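Long-range contact in VC0179-like protein (Escherichia coli, PDB 4XJ6), which probably synthesises cyclic dinucleotides, as a bacterial homologue of cyclic GMP-AMP synthase that binds 3'-deoxy-GTP and magnesium ions: residues Asn306-Glu311 with Lys323-Leu328. Residues are numbered along the deposited sequence; the frame is centred on the assembly and turned at random.
Sequences NILDRE and KLIARL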
# COMPACT_ATOMS: atom_id res chain seq x y z
N ASN A 306 -8.60 13.77 -10.99
CA ASN A 306 -9.23 13.93 -12.29
C ASN A 306 -10.35 14.96 -12.20
O ASN A 306 -10.54 15.78 -13.10
CB ASN A 306 -9.76 12.60 -12.81
CG ASN A 306 -8.65 11.71 -13.36
OD1 ASN A 306 -7.53 12.16 -13.58
ND2 ASN A 306 -8.97 10.44 -13.59
N ILE A 307 -11.09 14.90 -11.10
CA ILE A 307 -12.15 15.86 -10.82
C ILE A 307 -11.58 17.24 -10.55
O ILE A 307 -12.00 18.23 -11.15
CB ILE A 307 -13.00 15.42 -9.62
CG1 ILE A 307 -13.74 14.11 -9.93
CG2 ILE A 307 -14.00 16.50 -9.25
CD1 ILE A 307 -14.46 13.51 -8.74
N LEU A 308 -10.61 17.30 -9.64
CA LEU A 308 -10.03 18.57 -9.22
C LEU A 308 -9.20 19.23 -10.32
O LEU A 308 -8.95 20.43 -10.27
CB LEU A 308 -9.18 18.38 -7.96
CG LEU A 308 -9.96 17.97 -6.71
CD1 LEU A 308 -9.06 18.01 -5.48
CD2 LEU A 308 -11.18 18.86 -6.52
N ASP A 309 -8.77 18.45 -11.30
CA ASP A 309 -8.07 19.00 -12.45
C ASP A 309 -9.05 19.60 -13.44
O ASP A 309 -8.77 20.62 -14.07
CB ASP A 309 -7.23 17.92 -13.16
CG ASP A 309 -5.85 17.78 -12.55
OD1 ASP A 309 -5.28 18.79 -12.10
OD2 ASP A 309 -5.32 16.64 -12.53
N ARG A 310 -10.22 18.98 -13.55
CA ARG A 310 -11.21 19.36 -14.54
C ARG A 310 -12.13 20.48 -14.06
O ARG A 310 -12.51 21.36 -14.84
CB ARG A 310 -12.06 18.14 -14.92
CG ARG A 310 -13.06 18.39 -16.04
CD ARG A 310 -14.11 17.30 -16.09
NE ARG A 310 -13.52 15.96 -16.04
CZ ARG A 310 -13.95 14.98 -15.25
NH1 ARG A 310 -14.97 15.18 -14.43
NH2 ARG A 310 -13.34 13.80 -15.27
N GLU A 311 -12.49 20.46 -12.78
CA GLU A 311 -13.50 21.36 -12.25
C GLU A 311 -12.89 22.47 -11.40
O GLU A 311 -12.04 22.22 -10.55
CB GLU A 311 -14.53 20.58 -11.43
CG GLU A 311 -14.98 19.28 -12.08
CD GLU A 311 -15.91 19.49 -13.26
OE1 GLU A 311 -16.29 20.65 -13.53
OE2 GLU A 311 -16.27 18.50 -13.92
N LYS A 323 -18.10 18.37 -1.36
CA LYS A 323 -19.41 18.24 -1.98
C LYS A 323 -19.28 18.08 -3.49
O LYS A 323 -20.01 17.31 -4.11
CB LYS A 323 -20.29 19.44 -1.64
CG LYS A 323 -20.89 19.40 -0.24
CD LYS A 323 -21.47 20.74 0.15
CE LYS A 323 -22.48 21.23 -0.88
NZ LYS A 323 -22.92 22.63 -0.59
N LEU A 324 -18.35 18.83 -4.07
CA LEU A 324 -18.06 18.72 -5.50
C LEU A 324 -17.56 17.32 -5.84
O LEU A 324 -18.00 16.71 -6.81
CB LEU A 324 -17.02 19.77 -5.91
CG LEU A 324 -16.42 19.62 -7.30
CD1 LEU A 324 -17.48 19.81 -8.37
CD2 LEU A 324 -15.26 20.59 -7.51
N ILE A 325 -16.62 16.84 -5.03
CA ILE A 325 -16.04 15.52 -5.22
C ILE A 325 -17.08 14.41 -5.09
O ILE A 325 -17.14 13.51 -5.93
CB ILE A 325 -14.90 15.28 -4.21
CG1 ILE A 325 -13.69 16.15 -4.57
CG2 ILE A 325 -14.49 13.81 -4.18
CD1 ILE A 325 -12.59 16.09 -3.55
N ALA A 326 -17.89 14.49 -4.05
CA ALA A 326 -18.92 13.48 -3.78
C ALA A 326 -19.92 13.38 -4.92
O ALA A 326 -20.33 12.29 -5.32
CB ALA A 326 -19.64 13.80 -2.47
N ARG A 327 -20.32 14.54 -5.46
CA ARG A 327 -21.29 14.59 -6.55
C ARG A 327 -20.78 13.91 -7.82
O ARG A 327 -21.52 13.19 -8.49
CB ARG A 327 -21.64 16.05 -6.86
CG ARG A 327 -22.34 16.26 -8.19
CD ARG A 327 -23.81 15.86 -8.14
NE ARG A 327 -24.66 16.98 -7.75
CZ ARG A 327 -25.75 17.36 -8.41
NH1 ARG A 327 -26.13 16.71 -9.50
NH2 ARG A 327 -26.45 18.39 -7.98
N LEU A 328 -19.50 14.12 -8.13
CA LEU A 328 -18.94 13.69 -9.41
C LEU A 328 -18.21 12.35 -9.33
O LEU A 328 -17.93 11.74 -10.36
CB LEU A 328 -17.99 14.77 -9.94
CG LEU A 328 -18.66 16.06 -10.41
CD1 LEU A 328 -17.63 17.06 -10.90
CD2 LEU A 328 -19.66 15.75 -11.51
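Ile307 meets Leu328 through two branches that its torsions send to different places: CG1 lies beside the backbone N (chi1 -64°) and runs on extended, delivering CD1 to the facing helix, while CG2 stands anti to that N. CD1 reaches Leu328 CB at 3.9 Å and comes equally near the carbonyl oxygen of Ile325, whereas CG2 rests 4.0 Å from Leu328 CD1. Leu328 is thus touched at both its base and its tip. Glu311, whose side chain points against that of Leu328, reaches the same methyl: its chain, bent at chi2 (-73°), lays CG 3.7 Å from Leu328 CD1 and sets OE2 of its carboxylate beside it. Glu311 CB also meets Leu324 CD2 at 4.0 Å. On the buried side, Leu308 CD2 lies across Ile325 CG1 at 4.2 Å, and Val278 of helix 274-289 touches both side chains.

The segments lie at the end of helix 297-310 and within the next helix, 318-335; the axes of their short helical pieces make an angle of 115° and approach to 10.3 Å. Glu311 is where helical geometry ends, and its amide still bonds to Ile307 O. Two successive helices of the C-terminal domain, joined by a short connection, pack here through branched aliphatic side chains.

Along the polar margin, Arg310 presents NH1 to Glu311 OE2 in the guanidinium plane, a long salt bridge of 3.6 Å, and its NH2 pairs with Glu332 farther along helix 318-335. Cohesion between the segments therefore comes from apolar packing, with the aliphatic part of Glu311 extending it to the edge, while OE2 borders both the Leu328 methyl and, at long range, the Arg310 guanidinium, which probably offsets part of its charge.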